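Local atomic coordinates of glycoside hydrolase family 43 (Halothermothrix orenii, PDB entry 4QQS), a protein that hydrolyses alpha-L-arabinofuranosides as a thermostable five-bladed beta-propeller glycosidase and probably takes part in xylan breakdown. Residues 258-263 against 269-274; 18-21 against 26-29. One frame throughout, in Å; residues are numbered along the deposited sequence.

From the N terminus, the chain first forms contact 2, where residues 18-21 meet 26-29 across a short hairpin turn in the first blade of the propeller. It then runs through three further sheet-bearing blades before contact 1 closes another hairpin, 258-263 against 269-274, at the start of the last four-stranded sheet. The two local loops follow in series; they neither nest nor cross. Yet the ring shape of the propeller brings them together, with centres about 8 Å apart: Val20 packs on Thr260 and Val271, and the hydroxyl of Tyr27 probably hydrogen-bonds Val261 O. The two hairpins thereby join first blade to last, near the bound sodium ion.

Contact 1: residues 258-263 against 269-274; sequences SVTVSP and FVVYHT
Ser258 and Val271 face each other as a hydrogen-bonded pair in an antiparallel beta hairpin, whose two strands begin the last blade of a five-bladed beta-propeller. Ser258 N reaches Val271 O at 2.9 Å, and the return bond, from Val271 N to Ser258 O, is almost straight at the hydrogen (176°). Two residues on, Thr260 and Phe269 repeat the reciprocal pairing. Between these pairs the non-hydrogen-bonded Val259 and Val270 draw together, and the CA of Val259 comes within 3.3 Å of Phe269 O in a CA-H...O contact.

The side chains divide between two faces. On one, the CG1 methyl of Val259 lies 3.6 Å from Phe269 O, and Val270 CG2 similarly lies 3.7 Å from Ser258 O. Val259 also packs on Phe198 and Ile200 of the preceding blade. The other face carries Ser258, Thr260, Phe269 and Val271. Here the CG2 methyls of Thr260 and Val271 meet at 4.1 Å, their side chains crossing at a slant, while Ser258 OG passes 3.6 Å from Val271 CB. With chi1 at 57°, that hydroxyl sits between its backbone N and carbonyl carbon, and it hydrogen-bonds Pro18 O and Val20 N. A serine of the last blade is thus stitched to the backbone of the first, about 6 Å from the sodium ion as measured from its side chain.

Where the first strand gives way to loop, Ser262 turns its OG to Asp264 OD1. Phe269 holds CG anti to its carbonyl carbon (chi1 -82°), which directs the ring towards this loop, and there Ser262 CB meets it edge-on, 4.2 Å from CE1 and near the ring plane.

Contact 2: residues 18-21 against 26-29; sequences PYVL and RYYL
Val20 and Leu29 form a non-hydrogen-bonded pair at the tight side of an antiparallel beta hairpin, the opening strand pair of the first propeller blade. The two methyls of Val20 divide the work. CG1, trans to the backbone N (chi1 173°), approaches the edge of the Tyr27 ring close to its plane, 3.8 Å from CD2. CG2 points instead to Leu29, meeting CD1 at 3.9 Å. The same Leu29 CD1 also touches Pro18 CB, at 3.6 Å: with CG trans to the backbone N (chi1 162°) and chi2 at 73°, CD1 is the branch turned to the other strand. This face is closed from beyond by the last blade, where Pro18 rests on Val271. An alanine in place of Val20 would probably leave the Tyr27 ring edge and Leu29 CD1 without their shared neighbour and open a gap on this face.

The opposite face is looser. Leu21 and Tyr28 pair there through backbone bonds, Leu21 N to Tyr28 O and Tyr28 N to Leu21 O, each 2.9 Å, but their side chains do not meet; Leu21, like Arg26 near the turn, remains partly exposed. Arg26 leads away from the opposing strand to a salt bridge with Glu43. What Tyr28 offers across the strands is its ring edge, with CD2 3.7 Å from Leu21 O and that oxygen near the ring plane.

Asp17, the predicted proton acceptor, directly precedes Pro18 on the same strand. Besides its N-H bond, Leu21 O takes a CA-H...O contact from Tyr27; Val20 CA similarly lies 3.2 Å from Tyr28 O, and Leu29 CA 3.3 Å from Tyr19 O. Backbone polar contacts thus run along the whole ladder, whereas the side chains of Val20 and Leu29 add only apolar contact, which implies cohesion by close fit on one face.

Contact 1: residues 258-263 against 269-274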
loop_
_atom_site.group_PDB
_atom_site.type_symbol
_atom_site.label_atom_id
_atom_site.label_comp_id
_atom_site.label_asym_id
_atom_site.label_seq_id
_atom_site.Cartn_x
_atom_site.Cartn_y
_atom_site.Cartn_z
ATOM N N SER A 258 -3.284 0.543 3.657
ATOM C CA SER A 258 -2.381 0.217 4.747
ATOM C C SER A 258 -3.211 -0.050 6.004
ATOM O O SER A 258 -4.447 -0.012 5.959
ATOM C CB SER A 258 -1.356 1.334 4.942
ATOM O OG SER A 258 -1.975 2.588 5.178
ATOM N N VAL A 259 -2.532 -0.413 7.090
ATOM C CA VAL A 259 -3.176 -0.707 8.364
ATOM C C VAL A 259 -2.377 -0.016 9.471
ATOM O O VAL A 259 -1.151 -0.042 9.449
ATOM C CB VAL A 259 -3.205 -2.222 8.647
ATOM C CG1 VAL A 259 -3.889 -2.507 9.979
ATOM C CG2 VAL A 259 -3.908 -2.967 7.527
ATOM N N THR A 260 -3.078 0.591 10.421
ATOM C CA THR A 260 -2.435 1.182 11.582
ATOM C C THR A 260 -3.345 0.955 12.794
ATOM O O THR A 260 -4.359 0.253 12.701
ATOM C CB THR A 260 -2.113 2.668 11.314
ATOM O OG1 THR A 260 -1.302 3.196 12.362
ATOM C CG2 THR A 260 -3.372 3.488 11.171
ATOM N N VAL A 261 -2.952 1.500 13.933
ATOM C CA VAL A 261 -3.673 1.321 15.178
ATOM C C VAL A 261 -4.143 2.677 15.684
ATOM O O VAL A 261 -3.552 3.706 15.361
ATOM C CB VAL A 261 -2.777 0.605 16.214
ATOM C CG1 VAL A 261 -1.653 1.507 16.694
ATOM C CG2 VAL A 261 -3.578 0.079 17.357
ATOM N N SER A 262 -5.210 2.668 16.476
ATOM C CA SER A 262 -5.785 3.888 17.034
ATOM C C SER A 262 -4.829 4.538 18.037
ATOM O O SER A 262 -3.857 3.929 18.463
ATOM C CB SER A 262 -7.109 3.560 17.733
ATOM O OG SER A 262 -6.891 2.667 18.812
ATOM N N PRO A 263 -5.111 5.784 18.426
ATOM C CA PRO A 263 -4.184 6.457 19.332
ATOM C C PRO A 263 -3.908 5.698 20.624
ATOM O O PRO A 263 -2.777 5.735 21.085
ATOM C CB PRO A 263 -4.873 7.797 19.587
ATOM C CG PRO A 263 -5.563 8.085 18.291
ATOM C CD PRO A 263 -6.049 6.736 17.807
ATOM N N PHE A 269 -7.195 0.154 12.275
ATOM C CA PHE A 269 -7.852 0.831 11.167
ATOM C C PHE A 269 -7.182 0.460 9.856
ATOM O O PHE A 269 -5.953 0.458 9.745
ATOM C CB PHE A 269 -7.806 2.353 11.338
ATOM C CG PHE A 269 -8.878 2.870 12.254
ATOM C CD1 PHE A 269 -8.726 2.806 13.631
ATOM C CD2 PHE A 269 -10.062 3.358 11.739
ATOM C CE1 PHE A 269 -9.736 3.229 14.473
ATOM C CE2 PHE A 269 -11.076 3.771 12.583
ATOM C CZ PHE A 269 -10.905 3.707 13.944
ATOM N N VAL A 270 -8.018 0.188 8.860
ATOM C CA VAL A 270 -7.583 0.148 7.481
ATOM C C VAL A 270 -7.652 1.571 6.926
ATOM O O VAL A 270 -8.603 2.311 7.193
ATOM C CB VAL A 270 -8.450 -0.839 6.637
ATOM C CG1 VAL A 270 -9.944 -0.501 6.663
ATOM C CG2 VAL A 270 -7.951 -0.919 5.224
ATOM N N VAL A 271 -6.609 1.955 6.197
ATOM C CA VAL A 271 -6.510 3.252 5.550
ATOM C C VAL A 271 -6.489 2.958 4.056
ATOM O O VAL A 271 -5.638 2.215 3.591
ATOM C CB VAL A 271 -5.241 4.004 5.963
ATOM C CG1 VAL A 271 -5.236 5.376 5.312
ATOM C CG2 VAL A 271 -5.133 4.117 7.496
ATOM N N TYR A 272 -7.442 3.502 3.310
ATOM C CA TYR A 272 -7.650 3.109 1.924
ATOM C C TYR A 272 -8.126 4.293 1.103
ATOM O O TYR A 272 -8.659 5.261 1.648
ATOM C CB TYR A 272 -8.658 1.945 1.836
ATOM C CG TYR A 272 -10.035 2.275 2.364
ATOM C CD1 TYR A 272 -10.316 2.245 3.726
ATOM C CD2 TYR A 272 -11.048 2.631 1.494
ATOM C CE1 TYR A 272 -11.587 2.561 4.209
ATOM C CE2 TYR A 272 -12.327 2.938 1.966
ATOM C CZ TYR A 272 -12.588 2.914 3.320
ATOM O OH TYR A 272 -13.860 3.240 3.740
ATOM N N HIS A 273 -7.939 4.213 -0.208
ATOM C CA HIS A 273 -8.447 5.261 -1.070
ATOM C C HIS A 273 -9.763 4.865 -1.719
ATOM O O HIS A 273 -10.095 3.699 -1.802
ATOM C CB HIS A 273 -7.428 5.713 -2.107
ATOM C CG HIS A 273 -7.047 4.706 -3.143
ATOM N ND1 HIS A 273 -7.894 3.976 -3.957
ATOM C CD2 HIS A 273 -5.797 4.408 -3.534
ATOM C CE1 HIS A 273 -7.145 3.246 -4.782
ATOM N NE2 HIS A 273 -5.878 3.510 -4.550
ATOM N N THR A 274 -10.513 5.883 -2.134
ATOM C CA THR A 274 -11.683 5.721 -2.997
ATOM C C THR A 274 -11.640 6.823 -4.054
ATOM O O THR A 274 -10.921 7.806 -3.913
ATOM C CB THR A 274 -13.003 5.833 -2.214
ATOM O OG1 THR A 274 -13.027 7.084 -1.521
ATOM C CG2 THR A 274 -13.171 4.697 -1.231
#

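Contact 2: residues 18-21 against 26-29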
loop_
_atom_site.group_PDB
_atom_site.type_symbol
_atom_site.label_atom_id
_atom_site.label_comp_id
_atom_site.label_asym_id
_atom_site.label_seq_id
_atom_site.Cartn_x
_atom_site.Cartn_y
_atom_site.Cartn_z
ATOM N N PRO A 18 -2.673 5.298 -0.037
ATOM C CA PRO A 18 -2.313 5.930 1.237
ATOM C C PRO A 18 -1.640 4.984 2.221
ATOM O O PRO A 18 -2.233 3.987 2.616
ATOM C CB PRO A 18 -3.668 6.380 1.779
ATOM C CG PRO A 18 -4.630 5.384 1.238
ATOM C CD PRO A 18 -4.131 5.121 -0.157
ATOM N N TYR A 19 -0.438 5.337 2.644
ATOM C CA TYR A 19 0.310 4.531 3.594
ATOM C C TYR A 19 0.477 5.333 4.872
ATOM O O TYR A 19 1.047 6.411 4.830
ATOM C CB TYR A 19 1.681 4.163 3.019
ATOM C CG TYR A 19 2.458 3.307 3.984
ATOM C CD1 TYR A 19 3.158 3.891 5.021
ATOM C CD2 TYR A 19 2.455 1.934 3.895
ATOM C CE1 TYR A 19 3.849 3.150 5.933
ATOM C CE2 TYR A 19 3.176 1.163 4.813
ATOM C CZ TYR A 19 3.865 1.796 5.829
ATOM O OH TYR A 19 4.588 1.095 6.764
ATOM N N VAL A 20 0.025 4.798 6.007
ATOM C CA VAL A 20 0.172 5.471 7.287
ATOM C C VAL A 20 1.117 4.717 8.186
ATOM O O VAL A 20 0.957 3.515 8.395
ATOM C CB VAL A 20 -1.172 5.679 7.995
ATOM C CG1 VAL A 20 -0.971 6.228 9.405
ATOM C CG2 VAL A 20 -2.047 6.599 7.168
ATOM N N LEU A 21 2.074 5.454 8.742
ATOM C CA LEU A 21 2.931 4.969 9.812
ATOM C C LEU A 21 2.652 5.750 11.084
ATOM O O LEU A 21 2.616 6.971 11.091
ATOM C CB LEU A 21 4.403 5.125 9.448
ATOM C CG LEU A 21 5.366 4.560 10.498
ATOM C CD1 LEU A 21 5.171 3.045 10.712
ATOM C CD2 LEU A 21 6.792 4.863 10.109
ATOM N N ARG A 26 2.261 10.102 16.780
ATOM C CA ARG A 26 1.862 10.865 15.615
ATOM C C ARG A 26 1.713 9.897 14.447
ATOM O O ARG A 26 2.351 8.843 14.408
ATOM C CB ARG A 26 2.909 11.927 15.280
ATOM C CG ARG A 26 3.291 12.844 16.423
ATOM C CD ARG A 26 2.137 13.670 16.901
ATOM N NE ARG A 26 1.530 14.463 15.841
ATOM C CZ ARG A 26 0.672 15.459 16.050
ATOM N NH1 ARG A 26 0.324 15.809 17.289
ATOM N NH2 ARG A 26 0.166 16.111 15.009
ATOM N N TYR A 27 0.861 10.278 13.506
ATOM C CA TYR A 27 0.631 9.523 12.290
ATOM C C TYR A 27 1.142 10.292 11.097
ATOM O O TYR A 27 0.920 11.491 10.979
ATOM C CB TYR A 27 -0.856 9.251 12.114
ATOM C CG TYR A 27 -1.455 8.421 13.219
ATOM C CD1 TYR A 27 -1.965 9.013 14.360
ATOM C CD2 TYR A 27 -1.490 7.039 13.126
ATOM C CE1 TYR A 27 -2.515 8.257 15.379
ATOM C CE2 TYR A 27 -2.046 6.263 14.125
ATOM C CZ TYR A 27 -2.552 6.880 15.260
ATOM O OH TYR A 27 -3.125 6.155 16.285
ATOM N N TYR A 28 1.789 9.557 10.201
ATOM C CA TYR A 28 2.370 10.112 8.985
ATOM C C TYR A 28 1.808 9.354 7.803
ATOM O O TYR A 28 1.945 8.135 7.723
ATOM C CB TYR A 28 3.899 10.008 9.015
ATOM C CG TYR A 28 4.452 10.722 10.216
ATOM C CD1 TYR A 28 4.695 12.084 10.177
ATOM C CD2 TYR A 28 4.680 10.052 11.412
ATOM C CE1 TYR A 28 5.176 12.756 11.278
ATOM C CE2 TYR A 28 5.151 10.715 12.530
ATOM C CZ TYR A 28 5.403 12.071 12.461
ATOM O OH TYR A 28 5.885 12.735 13.579
ATOM N N LEU A 29 1.132 10.087 6.925
ATOM C CA LEU A 29 0.545 9.551 5.721
ATOM C C LEU A 29 1.402 9.943 4.536
ATOM O O LEU A 29 1.687 11.117 4.341
ATOM C CB LEU A 29 -0.860 10.134 5.550
ATOM C CG LEU A 29 -1.502 10.059 4.157
ATOM C CD1 LEU A 29 -1.897 8.656 3.916
ATOM C CD2 LEU A 29 -2.696 10.969 4.026
#